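Local coordinates for protein diacylglycerol kinase (Bacillus anthracis, PDB 3S40) that probably phosphorylates diacylglycerol to phosphatidic acid, using ATP as the phosphate donor, at residues 123-128 with 292-297; 66-71 with 91-96. All coordinates share one frame; numbering follows the deposited sequence.

Contact 1 (123-128 with 292-297); sequences EHVKPV and HFTMIY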
loop_
_atom_site.group_PDB
_atom_site.type_symbol
_atom_site.label_atom_id
_atom_site.label_comp_id
_atom_site.label_asym_id
_atom_site.label_seq_id
_atom_site.Cartn_x
_atom_site.Cartn_y
_atom_site.Cartn_z
ATOM N N GLU A 123 20.003 3.059 3.145
ATOM C CA GLU A 123 19.568 2.046 4.108
ATOM C C GLU A 123 18.748 2.557 5.319
ATOM O O GLU A 123 18.923 2.073 6.430
ATOM C CB GLU A 123 20.786 1.286 4.622
ATOM C CG GLU A 123 21.639 0.690 3.508
ATOM C CD GLU A 123 22.680 -0.314 4.009
ATOM O OE1 GLU A 123 22.742 -0.595 5.232
ATOM O OE2 GLU A 123 23.439 -0.821 3.164
ATOM N N HIS A 124 17.856 3.513 5.112
ATOM C CA HIS A 124 16.971 3.957 6.201
ATOM C C HIS A 124 15.728 3.092 6.202
ATOM O O HIS A 124 15.023 2.993 5.195
ATOM C CB HIS A 124 16.579 5.405 6.015
ATOM C CG HIS A 124 17.741 6.343 6.036
ATOM N ND1 HIS A 124 18.647 6.376 7.074
ATOM C CD2 HIS A 124 18.146 7.285 5.149
ATOM C CE1 HIS A 124 19.566 7.294 6.822
ATOM N NE2 HIS A 124 19.283 7.861 5.663
ATOM N N VAL A 125 15.473 2.443 7.327
ATOM C CA VAL A 125 14.478 1.391 7.369
ATOM C C VAL A 125 13.518 1.636 8.516
ATOM O O VAL A 125 13.924 2.103 9.582
ATOM C CB VAL A 125 15.140 0.030 7.595
ATOM C CG1 VAL A 125 14.086 -1.003 7.874
ATOM C CG2 VAL A 125 15.998 -0.365 6.379
ATOM N N LYS A 126 12.244 1.344 8.300
ATOM C CA LYS A 126 11.273 1.469 9.380
ATOM C C LYS A 126 10.233 0.373 9.298
ATOM O O LYS A 126 10.023 -0.222 8.227
ATOM C CB LYS A 126 10.604 2.845 9.384
ATOM C CG LYS A 126 9.603 3.064 8.268
ATOM C CD LYS A 126 8.921 4.408 8.472
ATOM C CE LYS A 126 7.733 4.580 7.556
ATOM N NZ LYS A 126 6.785 5.593 8.128
ATOM N N PRO A 127 9.596 0.081 10.438
ATOM C CA PRO A 127 8.534 -0.928 10.467
ATOM C C PRO A 127 7.274 -0.356 9.884
ATOM O O PRO A 127 6.988 0.827 10.066
ATOM C CB PRO A 127 8.361 -1.241 11.967
ATOM C CG PRO A 127 8.972 -0.106 12.681
ATOM C CD PRO A 127 10.001 0.521 11.785
ATOM N N VAL A 128 6.535 -1.199 9.180
ATOM C CA VAL A 128 5.322 -0.780 8.506
ATOM C C VAL A 128 4.265 -1.815 8.823
ATOM O O VAL A 128 4.563 -3.007 8.887
ATOM C CB VAL A 128 5.565 -0.688 6.984
ATOM C CG1 VAL A 128 4.267 -0.503 6.226
ATOM C CG2 VAL A 128 6.551 0.445 6.682
ATOM N N HIS A 292 4.737 -5.471 10.596
ATOM C CA HIS A 292 4.888 -6.774 9.943
ATOM C C HIS A 292 5.995 -6.768 8.891
ATOM O O HIS A 292 6.698 -7.761 8.734
ATOM C CB HIS A 292 3.555 -7.185 9.307
ATOM C CG HIS A 292 3.491 -8.609 8.857
ATOM N ND1 HIS A 292 3.548 -9.675 9.731
ATOM C CD2 HIS A 292 3.355 -9.147 7.619
ATOM C CE1 HIS A 292 3.444 -10.806 9.054
ATOM N NE2 HIS A 292 3.322 -10.514 7.769
ATOM N N PHE A 293 6.135 -5.660 8.165
ATOM C CA PHE A 293 7.252 -5.488 7.243
ATOM C C PHE A 293 8.206 -4.465 7.807
ATOM O O PHE A 293 7.817 -3.602 8.589
ATOM C CB PHE A 293 6.784 -4.962 5.874
ATOM C CG PHE A 293 6.080 -5.994 5.022
ATOM C CD1 PHE A 293 6.288 -7.345 5.225
ATOM C CD2 PHE A 293 5.230 -5.596 3.994
ATOM C CE1 PHE A 293 5.650 -8.293 4.414
ATOM C CE2 PHE A 293 4.584 -6.536 3.196
ATOM C CZ PHE A 293 4.791 -7.885 3.415
ATOM N N THR A 294 9.458 -4.573 7.388
ATOM C CA THR A 294 10.404 -3.476 7.446
ATOM C C THR A 294 10.624 -2.986 6.010
ATOM O O THR A 294 10.783 -3.790 5.081
ATOM C CB THR A 294 11.754 -3.913 8.063
ATOM O OG1 THR A 294 12.354 -4.922 7.238
ATOM C CG2 THR A 294 11.538 -4.479 9.469
HETATM N N MSE A 295 10.671 -1.668 5.838
HETATM C CA MSE A 295 10.806 -1.091 4.520
HETATM C C MSE A 295 11.805 0.055 4.489
HETATM O O MSE A 295 11.961 0.807 5.454
HETATM C CB MSE A 295 9.435 -0.633 4.016
HETATM C CG MSE A 295 8.399 -1.728 4.103
HETATM SE SE MSE A 295 6.860 -1.554 2.916
HETATM C CE MSE A 295 7.763 -1.559 1.179
ATOM N N ILE A 296 12.491 0.175 3.364
ATOM C CA ILE A 296 13.338 1.323 3.100
ATOM C C ILE A 296 12.444 2.542 2.941
ATOM O O ILE A 296 11.409 2.473 2.286
ATOM C CB ILE A 296 14.137 1.139 1.799
ATOM C CG1 ILE A 296 15.196 0.046 1.971
ATOM C CG2 ILE A 296 14.789 2.469 1.381
ATOM C CD1 ILE A 296 16.345 0.420 2.905
ATOM N N TYR A 297 12.841 3.668 3.512
ATOM C CA TYR A 297 12.039 4.867 3.341
ATOM C C TYR A 297 12.918 6.112 3.340
ATOM O O TYR A 297 14.149 6.015 3.466
ATOM C CB TYR A 297 10.976 4.951 4.456
ATOM C CG TYR A 297 11.547 5.396 5.792
ATOM C CD1 TYR A 297 11.222 6.634 6.319
ATOM C CD2 TYR A 297 12.425 4.578 6.512
ATOM C CE1 TYR A 297 11.733 7.053 7.534
ATOM C CE2 TYR A 297 12.949 4.978 7.726
ATOM C CZ TYR A 297 12.591 6.234 8.231
ATOM O OH TYR A 297 13.089 6.683 9.427
HETATM O O HOH W 1 16.892 4.793 2.997
#
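Val125 to Val128 and His292 to Ile296 pair as antiparallel strands, 148° apart in N-to-C direction and 4.5 Å between axes, with Lys126-Met295 and Val128-Phe293 as the hydrogen-bonded pairs. Lys126 N donates to Met295 O at 2.9 Å, and Met295 N returns a bond to Lys126 O. Further along, Tyr297 N donates to His124 O at 2.8 Å and a water bridges His124 N and Tyr297 O. The Lys126 side chain runs over one face of the Tyr297 ring, crossing the Tyr297 side chain at about a right angle. Lys126 CD stands over the middle of the ring, 3.8 Å from the centroid of Tyr297 and 6° off its normal, a CH-pi contact. The wedging of Lys126 CG between its own N and carbonyl carbon (chi1 73°), with an extended chain beyond, lays the methylenes across the ring and carries NZ on to a salt bridge with Asp220. Val128 CG2 packs on CG of Met295, a selenomethionine, at 3.8 Å, and Phe103 of helix 102-106 touches both residues. On the other face of the sheet Val125 forks: its CG2 meets Ile296 CD1 at 3.6 Å, its CG1 the CB of Thr294 at 3.7 Å. At the far end two residues of one strand, His292 and Phe293, stand opposite the single Val128, a classic beta bulge. The pairing returns the chain's last long strand to the kinase domain, consistent with the two-domain architecture of DgkB- and YegS-like lipid kinases.

Contact 2 (66-71 with 91-96); sequences LIIVFG and TLAIIP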
loop_
_atom_site.group_PDB
_atom_site.type_symbol
_atom_site.label_atom_id
_atom_site.label_comp_id
_atom_site.label_asym_id
_atom_site.label_seq_id
_atom_site.Cartn_x
_atom_site.Cartn_y
_atom_site.Cartn_z
ATOM N N LEU A 66 17.472 -8.115 1.698
ATOM C CA LEU A 66 16.744 -6.993 1.134
ATOM C C LEU A 66 16.184 -7.414 -0.208
ATOM O O LEU A 66 16.913 -7.979 -1.044
ATOM C CB LEU A 66 17.699 -5.805 0.947
ATOM C CG LEU A 66 17.124 -4.550 0.276
ATOM C CD1 LEU A 66 15.915 -3.978 1.079
ATOM C CD2 LEU A 66 18.207 -3.480 0.086
ATOM N N ILE A 67 14.897 -7.176 -0.406
ATOM C CA ILE A 67 14.265 -7.350 -1.714
ATOM C C ILE A 67 13.835 -5.988 -2.258
ATOM O O ILE A 67 13.089 -5.256 -1.611
ATOM C CB ILE A 67 13.046 -8.303 -1.668
ATOM C CG1 ILE A 67 13.500 -9.732 -1.314
ATOM C CG2 ILE A 67 12.305 -8.303 -3.008
ATOM C CD1 ILE A 67 12.434 -10.797 -1.478
ATOM N N ILE A 68 14.344 -5.631 -3.432
ATOM C CA ILE A 68 13.989 -4.370 -4.070
ATOM C C ILE A 68 13.061 -4.671 -5.220
ATOM O O ILE A 68 13.315 -5.592 -5.995
ATOM C CB ILE A 68 15.231 -3.653 -4.613
ATOM C CG1 ILE A 68 16.278 -3.532 -3.503
ATOM C CG2 ILE A 68 14.853 -2.291 -5.232
ATOM C CD1 ILE A 68 17.600 -2.950 -3.977
ATOM N N VAL A 69 11.967 -3.931 -5.334
ATOM C CA VAL A 69 11.079 -4.130 -6.488
ATOM C C VAL A 69 11.026 -2.885 -7.368
ATOM O O VAL A 69 10.697 -1.806 -6.896
ATOM C CB VAL A 69 9.668 -4.567 -6.034
ATOM C CG1 VAL A 69 9.133 -3.621 -4.978
ATOM C CG2 VAL A 69 8.729 -4.681 -7.228
ATOM N N PHE A 70 11.404 -3.028 -8.642
ATOM C CA PHE A 70 11.212 -1.966 -9.617
ATOM C C PHE A 70 9.943 -2.229 -10.396
ATOM O O PHE A 70 9.891 -3.147 -11.206
ATOM C CB PHE A 70 12.386 -1.871 -10.590
ATOM C CG PHE A 70 12.170 -0.853 -11.698
ATOM C CD1 PHE A 70 11.678 0.410 -11.415
ATOM C CD2 PHE A 70 12.489 -1.156 -13.017
ATOM C CE1 PHE A 70 11.482 1.360 -12.429
ATOM C CE2 PHE A 70 12.304 -0.211 -14.038
ATOM C CZ PHE A 70 11.797 1.042 -13.746
ATOM N N GLY A 71 8.909 -1.434 -10.149
ATOM C CA GLY A 71 7.653 -1.623 -10.857
ATOM C C GLY A 71 6.491 -0.841 -10.280
ATOM O O GLY A 71 6.625 -0.161 -9.260
ATOM N N THR A 91 13.657 -7.175 4.607
ATOM C CA THR A 91 13.375 -5.793 4.283
ATOM C C THR A 91 13.003 -5.624 2.818
ATOM O O THR A 91 13.599 -6.248 1.913
ATOM C CB THR A 91 14.575 -4.920 4.617
ATOM O OG1 THR A 91 14.858 -5.057 6.013
ATOM C CG2 THR A 91 14.300 -3.411 4.300
ATOM N N LEU A 92 12.005 -4.779 2.589
ATOM C CA LEU A 92 11.511 -4.516 1.237
ATOM C C LEU A 92 11.757 -3.049 0.850
ATOM O O LEU A 92 11.725 -2.154 1.706
ATOM C CB LEU A 92 10.018 -4.878 1.158
ATOM C CG LEU A 92 9.268 -4.853 -0.174
ATOM C CD1 LEU A 92 9.835 -5.881 -1.154
ATOM C CD2 LEU A 92 7.778 -5.103 0.061
ATOM N N ALA A 93 12.020 -2.810 -0.432
ATOM C CA ALA A 93 12.208 -1.461 -0.964
ATOM C C ALA A 93 11.518 -1.365 -2.314
ATOM O O ALA A 93 11.347 -2.371 -3.001
ATOM C CB ALA A 93 13.679 -1.115 -1.077
ATOM N N ILE A 94 11.098 -0.159 -2.679
ATOM C CA ILE A 94 10.350 0.054 -3.917
ATOM C C ILE A 94 11.048 1.100 -4.748
ATOM O O ILE A 94 11.417 2.144 -4.239
ATOM C CB ILE A 94 8.913 0.586 -3.621
ATOM C CG1 ILE A 94 8.137 -0.410 -2.752
ATOM C CG2 ILE A 94 8.162 0.890 -4.924
ATOM C CD1 ILE A 94 6.815 0.152 -2.253
ATOM N N ILE A 95 11.246 0.811 -6.026
ATOM C CA ILE A 95 11.597 1.848 -6.966
ATOM C C ILE A 95 10.380 1.984 -7.828
ATOM O O ILE A 95 9.963 1.030 -8.467
ATOM C CB ILE A 95 12.807 1.496 -7.815
ATOM C CG1 ILE A 95 14.008 1.232 -6.912
ATOM C CG2 ILE A 95 13.107 2.652 -8.780
ATOM C CD1 ILE A 95 15.176 0.582 -7.639
ATOM N N PRO A 96 9.784 3.179 -7.827
ATOM C CA PRO A 96 8.475 3.428 -8.440
ATOM C C PRO A 96 8.544 3.293 -9.962
ATOM O O PRO A 96 9.277 4.023 -10.588
ATOM C CB PRO A 96 8.157 4.869 -8.021
ATOM C CG PRO A 96 9.495 5.497 -7.797
ATOM C CD PRO A 96 10.403 4.394 -7.287
#
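Phe70 turns the edge of its ring to the neighbouring strand, with CD1 3.5 Å from Ile95 O and also against Ile95 CG2. With CG opposite the backbone N of Phe70 and beside its own carbonyl carbon (chi1 175°), the ring extends along Ile95. On the same face Ile68 CG2 rests on Ile95 CD1 at 3.8 Å, and Leu66 CD1 bends in to Thr91 CG2 at 3.6 Å. The opposite face carries Ile67 CG2 against Leu92 CD1 at 3.9 Å and Val69 CG1 against Ile94 CG1 at 4.0 Å. Behind these side chains lie strands only 20° from parallel. Ile67 and Val69 each give both N-H and C=O to strand 91-96, as parallel pairing requires, and a longer bond from Gly71 N to Ile95 O, 3.2 Å, closes the series. This is a beta-alpha-beta unit, with helix 73-83 as the crossover. Gly71 opens the Gly-Gly-Asp-Gly-Thr sequence that in this family is associated with nucleotide binding. Further out, Val76 and Cys79 of the crossover helix close over Ile94 and Val69, while Ile113 and Ile120 of helix 113-120 pack on Ile95 from the other face. Strand 11-15 pairs with the other edge of 66-71, with Leu12 and Ile14 bonded to Ile68.

Overall arrangement
Contact 1 and contact 2 lie about 11 Å apart between centres, and they meet directly. Thr294 O is 2.9 Å from Leu92 N, a probable hydrogen bond, and the hydroxyls of Thr294 and Thr91 approach to 2.8 Å between their OG1 atoms. Packing completes the seam, with Ile296 CG1 at 3.6 Å from Ala93 CB. Strand 91-96, outermost in the parallel sheet, thus meets strand 284-296 of an antiparallel sheet, so that a late part of the chain is fitted against the early kinase core. Contact 2 leads to the probable nucleotide site, while contact 1, across edge strand 91-96 from strand 66-71, belongs to the sheet that runs on into the C-terminal part.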